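Local coordinates for protein DNA ligase (Archaeoglobus fulgidus, PDB 3GDE) that probably seals nicks in double-stranded DNA during replication, recombination and repair, using ATP to join a 3'-hydroxyl to a 5'-phosphate, at residues M4-A7 with E8-E11; I36-E39 with R40-Y43; L69-A72 with L73-V76; V117-V120 with R121-D125. All coordinates share one frame; numbering follows the deposited sequence.

In the fold
All four contacts are local, each within a helix or at its start, and all belong to the helical N-terminal region. Contact 1 is the most buried and is carried by an aromatic pair. Contacts 2, 3 and 4 are partly buried. Contacts 1, 2 and 4 form one cluster. There M4 N bonds D41 OD1, M4 O accepts from V117 N, and D41 pairs with R118. Contact 3 stands apart on helix 66-77, with its centre about 19 Å from that of contact 4. Contacts 1 and 2 are helix starts, the second with an aspartate cap. Contacts 3 and 4 lie within helices, one carrying two neighbouring carboxylates, the other arginines paired with aspartates.

Contact 1 (M4-A7 with E8-E11); sequences MLFA and EFAE
F6 and F9 meet as an offset edge-to-face pair on the first turn of helix 6-16. The ring centroids are 5.0 Å apart and the planes stand at 60°. The F9 edge is turned to the F6 face: F9 CD2 sits over the rim of the F6 ring, 3.5 Å from F6 CE2. Both side chains point the same way. Each has CG anti to its backbone N (F6 chi1 -169°, F9 chi1 165°), which sends the two side chains off the same side of the helix, so that the F9 edge meets the F6 face. A10 CB adds a looser apolar contact to F6 CD1, and M4 SD packs on F9 CB at 4.2 Å. With an alanine in place of F6, F9 would probably lose the ring face its edge rests on, and a gap would open toward V120, F48 and L158.

The backbone bonds start the helix. E8 N donates to L5 O at 2.9 Å, from well above the carbonyl plane. F9 N reaches the same oxygen only weakly. A10 N to F6 O is shorter, 2.6 Å, and lies in the carbonyl plane.

A water links the two segments on the polar side. It accepts from L5 N at 2.7 Å and donates to E8 OE2 at 2.6 Å. The extended E8 chain crosses M4 at about a right angle, bringing E8 OE2 to 3.5 Å from M4 CG.

L5 is the N-cap residue. This is a helix N-terminus, with an aromatic i, i+3 pair turned into the core of the N-terminal helical domain.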
loop_
_atom_site.group_PDB
_atom_site.type_symbol
_atom_site.label_atom_id
_atom_site.label_comp_id
_atom_site.label_asym_id
_atom_site.label_seq_id
_atom_site.Cartn_x
_atom_site.Cartn_y
_atom_site.Cartn_z
ATOM N N MET A 4 -24.020 -15.538 6.088
ATOM C CA MET A 4 -23.920 -14.329 6.920
ATOM C C MET A 4 -24.523 -13.121 6.199
ATOM O O MET A 4 -24.209 -12.868 5.049
ATOM C CB MET A 4 -22.464 -14.027 7.297
ATOM C CG MET A 4 -22.323 -12.900 8.326
ATOM S SD MET A 4 -20.633 -12.340 8.623
ATOM C CE MET A 4 -19.974 -13.711 9.557
ATOM N N LEU A 5 -25.405 -12.400 6.871
ATOM C CA LEU A 5 -25.846 -11.098 6.376
ATOM C C LEU A 5 -24.762 -10.074 6.650
ATOM O O LEU A 5 -24.146 -10.084 7.721
ATOM C CB LEU A 5 -27.138 -10.633 7.058
ATOM C CG LEU A 5 -28.532 -11.205 6.747
ATOM C CD1 LEU A 5 -28.749 -11.618 5.281
ATOM C CD2 LEU A 5 -28.814 -12.362 7.682
ATOM N N PHE A 6 -24.530 -9.193 5.678
ATOM C CA PHE A 6 -23.621 -8.063 5.862
ATOM C C PHE A 6 -24.035 -7.274 7.109
ATOM O O PHE A 6 -23.172 -6.748 7.821
ATOM C CB PHE A 6 -23.587 -7.175 4.609
ATOM C CG PHE A 6 -22.487 -6.142 4.617
ATOM C CD1 PHE A 6 -22.739 -4.840 5.031
ATOM C CD2 PHE A 6 -21.192 -6.477 4.206
ATOM C CE1 PHE A 6 -21.719 -3.876 5.046
ATOM C CE2 PHE A 6 -20.167 -5.530 4.202
ATOM C CZ PHE A 6 -20.424 -4.227 4.628
ATOM N N ALA A 7 -25.342 -7.224 7.381
ATOM C CA ALA A 7 -25.888 -6.589 8.594
ATOM C C ALA A 7 -25.377 -7.177 9.910
ATOM O O ALA A 7 -25.299 -6.468 10.898
ATOM C CB ALA A 7 -27.417 -6.614 8.594
ATOM N N GLU A 8 -25.072 -8.472 9.939
ATOM C CA GLU A 8 -24.488 -9.059 11.141
ATOM C C GLU A 8 -23.075 -8.503 11.319
ATOM O O GLU A 8 -22.694 -8.086 12.414
ATOM C CB GLU A 8 -24.489 -10.589 11.094
ATOM C CG GLU A 8 -23.797 -11.215 12.307
ATOM C CD GLU A 8 -23.734 -12.740 12.277
ATOM O OE1 GLU A 8 -23.249 -13.316 13.276
ATOM O OE2 GLU A 8 -24.162 -13.362 11.277
ATOM N N PHE A 9 -22.322 -8.490 10.223
ATOM C CA PHE A 9 -21.002 -7.878 10.169
ATOM C C PHE A 9 -21.055 -6.387 10.521
ATOM O O PHE A 9 -20.233 -5.896 11.303
ATOM C CB PHE A 9 -20.387 -8.124 8.775
ATOM C CG PHE A 9 -19.203 -7.251 8.458
ATOM C CD1 PHE A 9 -17.959 -7.498 9.041
ATOM C CD2 PHE A 9 -19.331 -6.187 7.567
ATOM C CE1 PHE A 9 -16.865 -6.701 8.745
ATOM C CE2 PHE A 9 -18.237 -5.371 7.274
ATOM C CZ PHE A 9 -17.002 -5.635 7.866
ATOM N N ALA A 10 -22.034 -5.681 9.954
ATOM C CA ALA A 10 -22.192 -4.238 10.163
ATOM C C ALA A 10 -22.439 -3.884 11.632
ATOM O O ALA A 10 -21.803 -2.967 12.165
ATOM C CB ALA A 10 -23.308 -3.674 9.256
ATOM N N GLU A 11 -23.338 -4.618 12.289
ATOM C CA GLU A 11 -23.624 -4.416 13.717
ATOM C C GLU A 11 -22.421 -4.728 14.572
ATOM O O GLU A 11 -22.186 -4.061 15.576
ATOM C CB GLU A 11 -24.754 -5.317 14.204
ATOM C CG GLU A 11 -25.890 -5.474 13.232
ATOM C CD GLU A 11 -27.017 -4.499 13.450
ATOM O OE1 GLU A 11 -27.822 -4.329 12.506
ATOM O OE2 GLU A 11 -27.109 -3.920 14.557
HETATM O O HOH W 1 -26.037 -13.215 9.418
#

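Contact 2 (I36-E39 with R40-Y43); sequences IEDE and RDLY
D38 turns its carboxylate back over the first turn of helix 39-49, toward R40 and D41. Its CG is anti to the backbone N (chi1 -178°), which brings OD1 to the backbone N-H groups of R40 and D41. D41 N donates to D38 OD1 at 3.0 Å, and R40 N makes a weaker, more bent bond to the same oxygen. The place of that oxygen is less sure. This is an N-cap, and the backbone bond from L42 N to D38 O, 3.1 Å and in the carbonyl plane, closes the first turn.

The D38 carboxylate and the R40 guanidinium are nearly parallel, 21° apart, but do not touch. A water joins them, donating to D38 OD2 at 2.8 Å and accepting weakly from R40 NH1. The D41 carboxylate lies near that of D38, with the two OD1 atoms 4.1 Å apart. D41 finds its charge partner in R118.

I36 comes in from the apolar side. Its CG2 lies 3.9 Å from D41 CB and 4.0 Å from L42 CB.

The turn links helix 22-34 to helix 39-49. D41 faces helix 117-129 and M4, while E39, L42 and Y43 lie against helix 200-216.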
loop_
_atom_site.group_PDB
_atom_site.type_symbol
_atom_site.label_atom_id
_atom_site.label_comp_id
_atom_site.label_asym_id
_atom_site.label_seq_id
_atom_site.Cartn_x
_atom_site.Cartn_y
_atom_site.Cartn_z
ATOM N N ILE A 36 -17.424 -18.159 12.655
ATOM C CA ILE A 36 -17.748 -18.233 11.246
ATOM C C ILE A 36 -17.334 -19.612 10.722
ATOM O O ILE A 36 -16.167 -20.001 10.816
ATOM C CB ILE A 36 -17.077 -17.099 10.443
ATOM C CG1 ILE A 36 -17.368 -15.741 11.105
ATOM C CG2 ILE A 36 -17.552 -17.137 8.993
ATOM C CD1 ILE A 36 -16.542 -14.582 10.588
ATOM N N GLU A 37 -18.302 -20.350 10.186
ATOM C CA GLU A 37 -18.043 -21.688 9.657
ATOM C C GLU A 37 -17.845 -21.685 8.154
ATOM O O GLU A 37 -17.039 -22.450 7.645
ATOM C CB GLU A 37 -19.154 -22.672 10.050
ATOM C CG GLU A 37 -18.965 -23.286 11.444
ATOM C CD GLU A 37 -17.638 -24.051 11.602
ATOM O OE1 GLU A 37 -17.119 -24.645 10.615
ATOM O OE2 GLU A 37 -17.115 -24.059 12.734
ATOM N N ASP A 38 -18.563 -20.816 7.454
ATOM C CA ASP A 38 -18.419 -20.700 6.014
ATOM C C ASP A 38 -17.131 -19.960 5.690
ATOM O O ASP A 38 -16.966 -18.795 6.063
ATOM C CB ASP A 38 -19.635 -20.002 5.395
ATOM C CG ASP A 38 -19.534 -19.897 3.891
ATOM O OD1 ASP A 38 -18.701 -19.120 3.403
ATOM O OD2 ASP A 38 -20.273 -20.599 3.180
ATOM N N GLU A 39 -16.226 -20.635 4.984
ATOM C CA GLU A 39 -14.863 -20.130 4.821
ATOM C C GLU A 39 -14.748 -18.885 3.926
ATOM O O GLU A 39 -13.781 -18.131 4.030
ATOM C CB GLU A 39 -13.873 -21.244 4.441
ATOM C CG GLU A 39 -14.048 -21.858 3.059
ATOM C CD GLU A 39 -13.054 -22.999 2.784
ATOM O OE1 GLU A 39 -12.933 -23.914 3.644
ATOM O OE2 GLU A 39 -12.410 -22.979 1.705
ATOM N N ARG A 40 -15.743 -18.667 3.066
ATOM C CA ARG A 40 -15.764 -17.468 2.227
ATOM C C ARG A 40 -16.382 -16.247 2.908
ATOM O O ARG A 40 -16.020 -15.126 2.571
ATOM C CB ARG A 40 -16.386 -17.735 0.857
ATOM C CG ARG A 40 -17.769 -18.291 0.883
ATOM C CD ARG A 40 -17.864 -19.462 -0.088
ATOM N NE ARG A 40 -18.066 -19.029 -1.470
ATOM C CZ ARG A 40 -19.099 -19.400 -2.228
ATOM N NH1 ARG A 40 -20.027 -20.225 -1.746
ATOM N NH2 ARG A 40 -19.198 -18.959 -3.478
ATOM N N ASP A 41 -17.295 -16.457 3.859
ATOM C CA ASP A 41 -17.714 -15.372 4.753
ATOM C C ASP A 41 -16.546 -14.969 5.654
ATOM O O ASP A 41 -16.393 -13.795 5.965
ATOM C CB ASP A 41 -18.920 -15.751 5.631
ATOM C CG ASP A 41 -20.219 -15.855 4.855
ATOM O OD1 ASP A 41 -21.160 -16.467 5.389
ATOM O OD2 ASP A 41 -20.327 -15.338 3.723
ATOM N N LEU A 42 -15.749 -15.950 6.087
ATOM C CA LEU A 42 -14.549 -15.690 6.900
ATOM C C LEU A 42 -13.559 -14.830 6.111
ATOM O O LEU A 42 -13.141 -13.771 6.568
ATOM C CB LEU A 42 -13.876 -16.996 7.370
ATOM C CG LEU A 42 -12.526 -16.820 8.116
ATOM C CD1 LEU A 42 -12.659 -15.946 9.375
ATOM C CD2 LEU A 42 -11.847 -18.148 8.462
ATOM N N TYR A 43 -13.222 -15.303 4.914
ATOM C CA TYR A 43 -12.364 -14.598 3.973
ATOM C C TYR A 43 -12.840 -13.167 3.761
ATOM O O TYR A 43 -12.084 -12.211 3.947
ATOM C CB TYR A 43 -12.333 -15.350 2.638
ATOM C CG TYR A 43 -11.408 -14.747 1.613
ATOM C CD1 TYR A 43 -10.087 -15.191 1.490
ATOM C CD2 TYR A 43 -11.849 -13.726 0.763
ATOM C CE1 TYR A 43 -9.227 -14.634 0.544
ATOM C CE2 TYR A 43 -11.004 -13.162 -0.182
ATOM C CZ TYR A 43 -9.689 -13.618 -0.286
ATOM O OH TYR A 43 -8.850 -13.055 -1.224
HETATM O O HOH W 2 -21.302 -20.180 0.575
#

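Contact 3 (L69-A72 with L73-V76); sequences LYEA and LENV
L69-A72 and L73-V76 are successive turns of helix 66-77, joined by regular i to i+4 bonds from L73 N to L69 O, E74 N to Y70 O, N75 N to E71 O and V76 N to A72 O, all 2.8 to 3.1 Å. E71 and E74 carry the side-chain contact. They lie side by side and point the same way, their carboxylate planes 39° apart. E71 OE1 approaches E74 OE2 to 3.0 Å. The E71 chain has CG beside the backbone N (chi1 -50°) and bends at chi2, which swings its carboxylate over to E74. A water donates to E71 O at 3.0 Å and, weakly, to E74 OE2. L73 leans its CG over L69 O at 3.3 Å, and its side chain packs on A98 and L101 of helix 94-108. Y70 turns to helix 81-91. With an alanine at E74 the carboxylate is gone, and the water would probably be left with its bond to E71 O but without its weak second hold.

Two acceptors this close would repel if both were charged. The pair is therefore likely to favour a proton on one of them or nearby positive charge; R81 makes a long, weak ion pair with E71.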
loop_
_atom_site.group_PDB
_atom_site.type_symbol
_atom_site.label_atom_id
_atom_site.label_comp_id
_atom_site.label_asym_id
_atom_site.label_seq_id
_atom_site.Cartn_x
_atom_site.Cartn_y
_atom_site.Cartn_z
ATOM N N LEU A 69 -20.887 6.979 -5.876
ATOM C CA LEU A 69 -21.649 6.811 -4.635
ATOM C C LEU A 69 -22.749 7.863 -4.479
ATOM O O LEU A 69 -23.879 7.534 -4.093
ATOM C CB LEU A 69 -20.719 6.821 -3.412
ATOM C CG LEU A 69 -20.275 5.500 -2.784
ATOM C CD1 LEU A 69 -20.120 4.393 -3.819
ATOM C CD2 LEU A 69 -18.989 5.674 -2.002
ATOM N N TYR A 70 -22.412 9.120 -4.775
ATOM C CA TYR A 70 -23.382 10.212 -4.748
ATOM C C TYR A 70 -24.603 9.956 -5.640
ATOM O O TYR A 70 -25.739 10.084 -5.187
ATOM C CB TYR A 70 -22.723 11.542 -5.124
ATOM C CG TYR A 70 -21.981 12.211 -3.986
ATOM C CD1 TYR A 70 -20.625 12.527 -4.103
ATOM C CD2 TYR A 70 -22.629 12.520 -2.795
ATOM C CE1 TYR A 70 -19.936 13.135 -3.059
ATOM C CE2 TYR A 70 -21.955 13.124 -1.750
ATOM C CZ TYR A 70 -20.610 13.435 -1.892
ATOM O OH TYR A 70 -19.953 14.041 -0.855
ATOM N N GLU A 71 -24.362 9.594 -6.892
ATOM C CA GLU A 71 -25.433 9.296 -7.839
ATOM C C GLU A 71 -26.332 8.141 -7.379
ATOM O O GLU A 71 -27.558 8.222 -7.520
ATOM C CB GLU A 71 -24.867 8.986 -9.224
ATOM C CG GLU A 71 -23.861 10.007 -9.761
ATOM C CD GLU A 71 -24.516 11.186 -10.462
ATOM O OE1 GLU A 71 -25.103 12.056 -9.777
ATOM O OE2 GLU A 71 -24.423 11.256 -11.706
ATOM N N ALA A 72 -25.732 7.080 -6.831
ATOM C CA ALA A 72 -26.496 5.940 -6.316
ATOM C C ALA A 72 -27.354 6.353 -5.128
ATOM O O ALA A 72 -28.518 5.971 -5.032
ATOM C CB ALA A 72 -25.574 4.782 -5.939
ATOM N N LEU A 73 -26.777 7.140 -4.232
ATOM C CA LEU A 73 -27.490 7.659 -3.071
ATOM C C LEU A 73 -28.625 8.611 -3.473
ATOM O O LEU A 73 -29.684 8.611 -2.848
ATOM C CB LEU A 73 -26.508 8.314 -2.082
ATOM C CG LEU A 73 -25.617 7.345 -1.281
ATOM C CD1 LEU A 73 -24.475 8.055 -0.557
ATOM C CD2 LEU A 73 -26.424 6.517 -0.291
ATOM N N GLU A 74 -28.392 9.405 -4.518
ATOM C CA GLU A 74 -29.419 10.216 -5.164
ATOM C C GLU A 74 -30.585 9.338 -5.616
ATOM O O GLU A 74 -31.750 9.631 -5.322
ATOM C CB GLU A 74 -28.849 10.848 -6.425
ATOM C CG GLU A 74 -28.230 12.209 -6.322
ATOM C CD GLU A 74 -28.500 12.997 -7.597
ATOM O OE1 GLU A 74 -29.615 13.538 -7.721
ATOM O OE2 GLU A 74 -27.618 13.040 -8.489
ATOM N N ASN A 75 -30.260 8.281 -6.365
ATOM C CA ASN A 75 -31.272 7.376 -6.910
ATOM C C ASN A 75 -32.173 6.772 -5.848
ATOM O O ASN A 75 -33.388 6.758 -6.014
ATOM C CB ASN A 75 -30.642 6.243 -7.724
ATOM C CG ASN A 75 -30.037 6.714 -9.029
ATOM O OD1 ASN A 75 -29.147 6.057 -9.581
ATOM N ND2 ASN A 75 -30.503 7.851 -9.530
ATOM N N VAL A 76 -31.578 6.292 -4.756
ATOM C CA VAL A 76 -32.332 5.549 -3.752
ATOM C C VAL A 76 -33.134 6.443 -2.811
ATOM O O VAL A 76 -34.237 6.076 -2.399
ATOM C CB VAL A 76 -31.441 4.546 -2.950
ATOM C CG1 VAL A 76 -30.865 3.497 -3.878
ATOM C CG2 VAL A 76 -30.309 5.257 -2.191
HETATM O O HOH W 3 -28.196 10.023 -9.869
#

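Contact 4 (V117-V120 with R121-D125); sequences VRKV and RETFD
V117-V120 and R121-D125 form the opening turns of helix 117-129, a regular alpha-helix in the helical N-terminal domain. R121 N to V117 O, T123 N to K119 O and F124 N to V120 O are each 2.9 Å, with the donors tilted somewhat from the carbonyl planes.

On the buried side V120 and F124 lie side by side. V120 CG1 stands over one face of the F124 ring, 3.9 Å from its centroid and 24° off the normal, a CH-pi contact. V120 CG1 is anti to the backbone N (chi1 171°), which carries this methyl forward along the helix to the ring. L158, L161 and I162 of helix 152-162 pack against this pair.

The two arginines cross obliquely on another side, their guanidinium planes 22° apart. R118 NH1 lies 3.8 Å from R121 CB. Their charges are met by acids: R118 by D41 and D44, R121 by D44 and D125. R121 also donates to V53 O. Within the helix, D125 OD1 sits in the plane of the R121 guanidinium, at its edge, and takes weak bonds from NE and NH2, part of a salt bridge. A water joins R118 NH1 to E122 OE1, the second bond weak.

K119 O accepts twice. T123 OG1 donates to it at 2.7 Å, and T123 N comes from the opposite face of the same carbonyl plane.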
loop_
_atom_site.group_PDB
_atom_site.type_symbol
_atom_site.label_atom_id
_atom_site.label_comp_id
_atom_site.label_asym_id
_atom_site.label_seq_id
_atom_site.Cartn_x
_atom_site.Cartn_y
_atom_site.Cartn_z
ATOM N N VAL A 117 -23.277 -11.175 2.845
ATOM C CA VAL A 117 -21.904 -10.901 2.483
ATOM C C VAL A 117 -21.636 -11.497 1.094
ATOM O O VAL A 117 -20.899 -10.924 0.291
ATOM C CB VAL A 117 -20.950 -11.492 3.542
ATOM C CG1 VAL A 117 -19.489 -11.254 3.172
ATOM C CG2 VAL A 117 -21.277 -10.905 4.924
ATOM N N ARG A 118 -22.262 -12.636 0.807
ATOM C CA ARG A 118 -22.088 -13.302 -0.475
ATOM C C ARG A 118 -22.583 -12.422 -1.632
ATOM O O ARG A 118 -21.870 -12.245 -2.619
ATOM C CB ARG A 118 -22.776 -14.676 -0.465
ATOM C CG ARG A 118 -22.141 -15.706 -1.420
ATOM C CD ARG A 118 -20.948 -16.494 -0.802
ATOM N NE ARG A 118 -20.417 -15.885 0.423
ATOM C CZ ARG A 118 -19.365 -15.068 0.490
ATOM N NH1 ARG A 118 -18.679 -14.740 -0.607
ATOM N NH2 ARG A 118 -19.005 -14.573 1.666
ATOM N N LYS A 119 -23.783 -11.856 -1.491
ATOM C CA LYS A 119 -24.308 -10.901 -2.466
ATOM C C LYS A 119 -23.440 -9.644 -2.622
ATOM O O LYS A 119 -23.238 -9.172 -3.747
ATOM C CB LYS A 119 -25.747 -10.492 -2.149
ATOM C CG LYS A 119 -26.488 -9.944 -3.374
ATOM C CD LYS A 119 -27.391 -8.777 -3.032
ATOM C CE LYS A 119 -28.725 -8.902 -3.769
ATOM N NZ LYS A 119 -29.721 -9.687 -2.937
ATOM N N VAL A 120 -22.939 -9.109 -1.510
ATOM C CA VAL A 120 -22.011 -7.968 -1.546
ATOM C C VAL A 120 -20.763 -8.307 -2.374
ATOM O O VAL A 120 -20.372 -7.562 -3.261
ATOM C CB VAL A 120 -21.595 -7.497 -0.123
ATOM C CG1 VAL A 120 -20.473 -6.477 -0.197
ATOM C CG2 VAL A 120 -22.787 -6.900 0.604
ATOM N N ARG A 121 -20.164 -9.449 -2.070
ATOM C CA ARG A 121 -19.023 -9.967 -2.811
ATOM C C ARG A 121 -19.306 -10.123 -4.314
ATOM O O ARG A 121 -18.492 -9.713 -5.129
ATOM C CB ARG A 121 -18.614 -11.310 -2.230
ATOM C CG ARG A 121 -17.487 -11.980 -2.964
ATOM C CD ARG A 121 -16.197 -11.575 -2.304
ATOM N NE ARG A 121 -15.435 -10.663 -3.125
ATOM C CZ ARG A 121 -14.410 -9.937 -2.698
ATOM N NH1 ARG A 121 -14.021 -9.984 -1.434
ATOM N NH2 ARG A 121 -13.787 -9.143 -3.553
ATOM N N GLU A 122 -20.454 -10.708 -4.656
ATOM C CA GLU A 122 -20.832 -10.957 -6.061
ATOM C C GLU A 122 -21.042 -9.655 -6.825
ATOM O O GLU A 122 -20.548 -9.507 -7.935
ATOM C CB GLU A 122 -22.107 -11.810 -6.171
ATOM C CG GLU A 122 -22.116 -13.092 -5.337
ATOM C CD GLU A 122 -21.431 -14.292 -6.000
ATOM O OE1 GLU A 122 -21.618 -15.413 -5.466
ATOM O OE2 GLU A 122 -20.719 -14.131 -7.032
ATOM N N THR A 123 -21.775 -8.725 -6.215
ATOM C CA THR A 123 -22.016 -7.398 -6.783
ATOM C C THR A 123 -20.704 -6.629 -7.004
ATOM O O THR A 123 -20.510 -6.017 -8.062
ATOM C CB THR A 123 -22.957 -6.587 -5.874
ATOM O OG1 THR A 123 -24.094 -7.398 -5.551
ATOM C CG2 THR A 123 -23.411 -5.296 -6.564
ATOM N N PHE A 124 -19.814 -6.678 -6.004
ATOM C CA PHE A 124 -18.451 -6.110 -6.113
ATOM C C PHE A 124 -17.633 -6.710 -7.255
ATOM O O PHE A 124 -16.999 -5.969 -8.016
ATOM C CB PHE A 124 -17.679 -6.242 -4.795
ATOM C CG PHE A 124 -18.075 -5.231 -3.742
ATOM C CD1 PHE A 124 -17.526 -5.290 -2.469
ATOM C CD2 PHE A 124 -19.008 -4.233 -4.016
ATOM C CE1 PHE A 124 -17.873 -4.353 -1.487
ATOM C CE2 PHE A 124 -19.371 -3.306 -3.036
ATOM C CZ PHE A 124 -18.796 -3.367 -1.773
ATOM N N ASP A 125 -17.638 -8.042 -7.372
ATOM C CA ASP A 125 -16.912 -8.722 -8.449
ATOM C C ASP A 125 -17.430 -8.329 -9.836
ATOM O O ASP A 125 -16.634 -8.141 -10.760
ATOM C CB ASP A 125 -16.911 -10.247 -8.259
ATOM C CG ASP A 125 -15.999 -10.706 -7.105
ATOM O OD1 ASP A 125 -15.308 -9.873 -6.477
ATOM O OD2 ASP A 125 -15.965 -11.920 -6.832
HETATM O O HOH W 4 -19.602 -15.436 -3.661
#